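Local coordinates for protein lytic Polysaccharide Monooxygenase (Phytophthora infestans, PDB 6Z5Y) that probably uses a copper ion to cleave pectin oxidatively during plant infection, this chain being the catalytic domain of a longer secreted protein, at residues G71-K76 / Y164-P169; P99-L104 / R146-A151. All coordinates share one frame; numbering follows the deposited sequence.

Interaction 1 (G71-K76 / Y164-P169)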
# COMPACT_ATOMS: atom_id res chain seq x y z
N GLY A 71 -6.74 7.95 -1.78
CA GLY A 71 -7.87 7.25 -1.17
C GLY A 71 -8.68 8.16 -0.29
O GLY A 71 -9.02 9.29 -0.66
N PHE A 72 -8.99 7.67 0.91
CA PHE A 72 -9.80 8.38 1.91
C PHE A 72 -8.94 9.29 2.77
O PHE A 72 -9.50 10.02 3.58
CB PHE A 72 -10.55 7.36 2.76
CG PHE A 72 -11.44 6.43 2.00
CD1 PHE A 72 -12.74 6.77 1.71
CD2 PHE A 72 -11.00 5.19 1.57
CE1 PHE A 72 -13.57 5.88 1.04
CE2 PHE A 72 -11.82 4.31 0.89
CZ PHE A 72 -13.11 4.66 0.61
N THR A 73 -7.62 9.20 2.64
CA THR A 73 -6.73 9.95 3.51
C THR A 73 -6.50 11.33 2.93
O THR A 73 -6.60 11.56 1.73
CB THR A 73 -5.40 9.21 3.73
OG1 THR A 73 -4.67 9.13 2.50
CG2 THR A 73 -5.61 7.83 4.33
N ASP A 74 -6.16 12.24 3.83
CA ASP A 74 -6.02 13.68 3.50
C ASP A 74 -4.56 14.09 3.48
O ASP A 74 -3.94 14.23 4.54
CB ASP A 74 -6.78 14.50 4.53
CG ASP A 74 -6.81 15.97 4.22
OD1 ASP A 74 -6.30 16.34 3.13
OD2 ASP A 74 -7.43 16.71 5.01
N PRO A 75 -3.98 14.37 2.31
CA PRO A 75 -2.59 14.79 2.30
C PRO A 75 -2.39 16.17 2.91
O PRO A 75 -1.26 16.52 3.25
CB PRO A 75 -2.27 14.80 0.81
CG PRO A 75 -3.59 15.05 0.14
CD PRO A 75 -4.60 14.31 0.98
N LYS A 76 -3.46 16.95 3.02
CA LYS A 76 -3.41 18.29 3.64
C LYS A 76 -3.79 18.20 5.12
O LYS A 76 -4.02 19.21 5.76
CB LYS A 76 -4.29 19.26 2.88
CG LYS A 76 -3.72 19.62 1.51
CD LYS A 76 -2.45 20.46 1.61
CE LYS A 76 -1.91 21.07 0.32
NZ LYS A 76 -0.74 21.98 0.54
N TYR A 164 -5.48 -0.16 -2.23
CA TYR A 164 -5.43 0.59 -0.98
C TYR A 164 -4.34 1.64 -1.16
O TYR A 164 -3.22 1.33 -1.58
CB TYR A 164 -5.10 -0.33 0.20
CG TYR A 164 -6.13 -1.39 0.44
CD1 TYR A 164 -6.09 -2.57 -0.27
CD2 TYR A 164 -7.15 -1.21 1.36
CE1 TYR A 164 -7.03 -3.56 -0.08
CE2 TYR A 164 -8.13 -2.19 1.53
CZ TYR A 164 -8.05 -3.37 0.82
OH TYR A 164 -9.01 -4.34 0.99
N LYS A 165 -4.66 2.88 -0.80
CA LYS A 165 -3.75 4.00 -0.88
C LYS A 165 -3.91 4.85 0.36
O LYS A 165 -5.02 5.18 0.75
CB LYS A 165 -4.04 4.85 -2.11
CG LYS A 165 -3.60 4.23 -3.41
CD LYS A 165 -4.08 4.97 -4.63
CE LYS A 165 -5.51 4.60 -4.98
NZ LYS A 165 -6.06 5.51 -6.01
N ASN A 166 -2.75 5.26 0.91
CA ASN A 166 -2.75 6.29 1.96
C ASN A 166 -1.73 7.35 1.58
O ASN A 166 -0.68 7.04 1.00
CB ASN A 166 -2.34 5.72 3.32
CG ASN A 166 -3.12 4.53 3.82
OD1 ASN A 166 -2.55 3.77 4.61
ND2 ASN A 166 -4.39 4.40 3.49
N CYS A 167 -2.00 8.57 1.99
CA CYS A 167 -1.06 9.70 1.95
C CYS A 167 -1.04 10.23 3.38
O CYS A 167 -2.10 10.56 3.89
CB CYS A 167 -1.52 10.81 1.01
SG CYS A 167 -1.54 10.25 -0.70
N ILE A 168 0.16 10.32 3.96
CA ILE A 168 0.32 10.74 5.36
C ILE A 168 1.42 11.77 5.43
O ILE A 168 2.59 11.45 5.25
CB ILE A 168 0.63 9.54 6.28
CG1 ILE A 168 -0.44 8.45 6.13
CG2 ILE A 168 0.73 10.03 7.70
CD1 ILE A 168 -0.20 7.21 6.95
N PRO A 169 1.07 13.05 5.66
CA PRO A 169 2.09 14.06 5.74
C PRO A 169 2.87 13.86 7.04
O PRO A 169 2.26 13.64 8.10
CB PRO A 169 1.31 15.38 5.77
CG PRO A 169 -0.07 14.99 6.34
CD PRO A 169 -0.31 13.58 5.83
O HOH W 1 -7.56 5.42 2.08
O HOH W 2 -3.22 11.86 6.00

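Interaction 2 (P99-L104 / R146-A151)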
# COMPACT_ATOMS: atom_id res chain seq x y z
N PRO A 99 1.39 -7.20 -3.59
CA PRO A 99 2.51 -6.31 -3.33
C PRO A 99 2.08 -5.01 -2.64
O PRO A 99 1.00 -4.48 -2.87
CB PRO A 99 3.04 -6.02 -4.74
CG PRO A 99 1.80 -6.14 -5.62
CD PRO A 99 1.02 -7.29 -5.01
N CYS A 100 3.01 -4.47 -1.86
CA CYS A 100 2.79 -3.17 -1.24
C CYS A 100 4.13 -2.46 -1.14
O CYS A 100 5.22 -3.05 -1.28
CB CYS A 100 2.04 -3.24 0.07
SG CYS A 100 3.01 -3.59 1.54
N GLU A 101 4.05 -1.16 -0.90
CA GLU A 101 5.24 -0.32 -0.85
C GLU A 101 4.92 0.97 -0.12
O GLU A 101 3.78 1.42 -0.05
CB GLU A 101 5.79 -0.11 -2.24
CG GLU A 101 4.82 0.59 -3.16
CD GLU A 101 5.14 0.43 -4.63
OE1 GLU A 101 5.24 -0.74 -5.09
OE2 GLU A 101 5.20 1.43 -5.34
N ILE A 102 5.99 1.57 0.39
CA ILE A 102 5.95 2.87 1.09
C ILE A 102 6.96 3.78 0.42
O ILE A 102 8.14 3.38 0.24
CB ILE A 102 6.24 2.72 2.58
CG1 ILE A 102 5.24 1.81 3.26
CG2 ILE A 102 6.27 4.09 3.26
CD1 ILE A 102 5.57 1.42 4.68
N TRP A 103 6.53 4.99 0.13
CA TRP A 103 7.37 6.07 -0.42
C TRP A 103 7.38 7.24 0.53
O TRP A 103 6.37 7.52 1.19
CB TRP A 103 6.78 6.53 -1.75
CG TRP A 103 6.79 5.52 -2.85
CD1 TRP A 103 6.00 4.41 -2.97
CD2 TRP A 103 7.59 5.57 -4.02
NE1 TRP A 103 6.28 3.76 -4.14
CE2 TRP A 103 7.25 4.45 -4.80
CE3 TRP A 103 8.55 6.48 -4.51
CZ2 TRP A 103 7.80 4.22 -6.06
CZ3 TRP A 103 9.09 6.25 -5.76
CH2 TRP A 103 8.72 5.12 -6.51
N LEU A 104 8.49 7.94 0.58
CA LEU A 104 8.60 9.25 1.25
C LEU A 104 8.94 10.24 0.16
O LEU A 104 10.04 10.17 -0.44
CB LEU A 104 9.67 9.22 2.35
CG LEU A 104 9.46 8.18 3.42
CD1 LEU A 104 10.59 8.22 4.42
CD2 LEU A 104 8.13 8.35 4.14
N ARG A 146 3.58 7.93 1.25
CA ARG A 146 2.53 7.30 0.44
C ARG A 146 2.65 5.80 0.54
O ARG A 146 3.73 5.23 0.35
CB ARG A 146 2.58 7.77 -1.00
CG ARG A 146 2.17 9.23 -1.15
CD ARG A 146 2.17 9.69 -2.60
NE ARG A 146 1.72 11.07 -2.77
CZ ARG A 146 2.49 12.16 -2.65
NH1 ARG A 146 3.78 12.06 -2.38
NH2 ARG A 146 1.96 13.36 -2.82
N PHE A 147 1.53 5.17 0.84
CA PHE A 147 1.40 3.70 0.89
C PHE A 147 0.54 3.27 -0.27
O PHE A 147 -0.52 3.88 -0.53
CB PHE A 147 0.74 3.31 2.21
CG PHE A 147 0.42 1.86 2.37
CD1 PHE A 147 1.44 0.93 2.46
CD2 PHE A 147 -0.89 1.40 2.36
CE1 PHE A 147 1.13 -0.42 2.64
CE2 PHE A 147 -1.19 0.06 2.53
CZ PHE A 147 -0.18 -0.84 2.67
N TYR A 148 0.96 2.21 -0.92
CA TYR A 148 0.21 1.56 -2.01
C TYR A 148 0.18 0.07 -1.73
O TYR A 148 1.25 -0.51 -1.48
CB TYR A 148 0.87 1.81 -3.34
CG TYR A 148 0.99 3.25 -3.76
CD1 TYR A 148 2.03 4.06 -3.33
CD2 TYR A 148 0.05 3.81 -4.63
CE1 TYR A 148 2.10 5.40 -3.75
CE2 TYR A 148 0.12 5.13 -5.05
CZ TYR A 148 1.14 5.92 -4.60
OH TYR A 148 1.27 7.24 -5.01
N TRP A 149 -0.98 -0.51 -1.90
CA TRP A 149 -1.13 -1.97 -1.72
C TRP A 149 -2.12 -2.45 -2.78
O TRP A 149 -3.25 -1.93 -2.86
CB TRP A 149 -1.63 -2.28 -0.32
CG TRP A 149 -1.90 -3.72 0.02
CD1 TRP A 149 -1.30 -4.83 -0.49
CD2 TRP A 149 -2.82 -4.16 1.02
NE1 TRP A 149 -1.81 -5.94 0.11
CE2 TRP A 149 -2.72 -5.57 1.07
CE3 TRP A 149 -3.68 -3.50 1.90
CZ2 TRP A 149 -3.49 -6.32 1.97
CZ3 TRP A 149 -4.44 -4.25 2.77
CH2 TRP A 149 -4.35 -5.64 2.80
N LEU A 150 -1.67 -3.38 -3.61
CA LEU A 150 -2.56 -4.06 -4.56
C LEU A 150 -2.88 -5.43 -3.99
O LEU A 150 -2.05 -6.35 -4.05
CB LEU A 150 -1.86 -4.18 -5.90
CG LEU A 150 -2.74 -4.71 -7.01
CD1 LEU A 150 -3.75 -3.68 -7.42
CD2 LEU A 150 -1.95 -5.23 -8.17
N ALA A 151 -4.06 -5.51 -3.37
CA ALA A 151 -4.50 -6.77 -2.76
C ALA A 151 -5.16 -7.61 -3.84
O ALA A 151 -5.90 -7.12 -4.70
CB ALA A 151 -5.45 -6.49 -1.64

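Interaction 1 (G71-K76 / Y164-P169)
Thr73 and Cys167 make the one direct hydrogen bond between loop 71-76 and strand 164-169: Cys167 N gives its hydrogen to Thr73 OG1 over 2.8 Å, nearly straight at 164°. With chi1 at 66° the hydroxyl sits between the threonine's own N and carbonyl carbon and faces the strand. It is also hydrogen-bonded to Cys70 O, so two backbone groups grip this buried oxygen.

Two waters lie between the backbones, on either side of that bond. One is a bridge, accepting from Phe72 N and donating to Lys165 O, 2.9 Å from each; it also lies in the plane of the Phe72 ring, at its edge. The other sits between Asp74 O and Cys167 O, 2.9 and 2.7 Å away.

Van der Waals contacts fill in between. Thr73 CG2 comes within 3.7 Å of Asn166 ND2, the two side chains crossing at about a right angle; Asn166 OD1 accepts a hydrogen bond from Ile4 N. Pro75 CB meets Cys167 CB at 4.1 Å, while the Pro169 ring brings CG to 3.6 Å from Pro75 O. Within the loop, an Asx turn from Asp74 OD1 to Lys76 N shapes the chain around Pro75.

Cys167 is tied covalently to Cys70, and Lys165 NZ is hydrogen-bonded to Glu68 O and Phe66 O. A disulfide, a gripped hydroxyl and intervening water thus hold an irregular loop along the strand that carries the copper-site Tyr164.

Interaction 2 (P99-L104 / R146-A151)
Strands 100-104 and 146-151 run antiparallel, their axes 4.8 Å apart at closest and 170° between directions. Glu101 with Tyr148 and Trp103 with Arg146 are hydrogen-bonded pairs, each exchanging two N-H...O bonds; the shortest, Trp103 N to Arg146 O and Arg146 N to Trp103 O, are both 2.8 Å. Cys100-Trp149 and Ile102-Phe147 are the non-hydrogen-bonded pairs between and beside them. Just before the strand, Pro99 O receives Leu150 N almost head-on.

On the face with Cys100 and Ile102, the Phe147 ring leans across to the neighbouring strand, its CG turned opposite the backbone N (chi1 175°). Ile102 CG1 touches CD1 at the ring edge, 4.0 Å away, and Cys100 SG lies 3.8 Å from CE1 as an oblique sulfur-aromatic contact. Cys100 CB packs against Trp149 CD1, which, at the indole edge, also lies 3.3 Å from Pro99 O, close to the ring plane.

These are two inner strands of a five-stranded antiparallel sheet, 143-155 being the central one, part of the beta-sandwich core usual in lytic polysaccharide monooxygenases; the Cys100-Cys115 disulfide links the sheet to helix 115-119.

The face with Glu101 and Trp103 is more polar. Trp103 NE1 donates to Glu101 OE2 at 2.8 Å; OE2 lies in the indole plane, while the N-H comes to its anti side somewhat out of the carboxylate plane, and this fixes the turn of the indole. The carboxylate also accepts from Val56 N and Arg57 N at the start of helix 56-60, and Arg57 makes a cation-pi contact with Trp103. Trp103 CD1 approaches Tyr148 CD1, their ring planes at 80°, an oblique pairing, while Tyr148 OH is hydrogen-bonded to Asp61 OD1.

Both interactions reach the same sheet through its neighbouring strands 158-170 and 143-155; their centres are about 12 Å apart, with interaction 2 nested inside the loop that interaction 1 closes. Strand 143-155 of interaction 2 pairs directly with strand 158-170 of interaction 1: Asn166 O lies 2.9 Å from Phe147 N, and Tyr164 O 2.9 Å from Trp149 N, both probable hydrogen bonds. Cys167 SG also packs on Arg146 CG. The copper site, formed by His1, His96 and Tyr164, lies at the Tyr164-Trp149 end, where these two rings stack and Tyr164 CE1 rests 3.7 Å from Ala151 CB. The Trp149 side chain is about 5 Å from the copper, that of Asn166 about 12 Å.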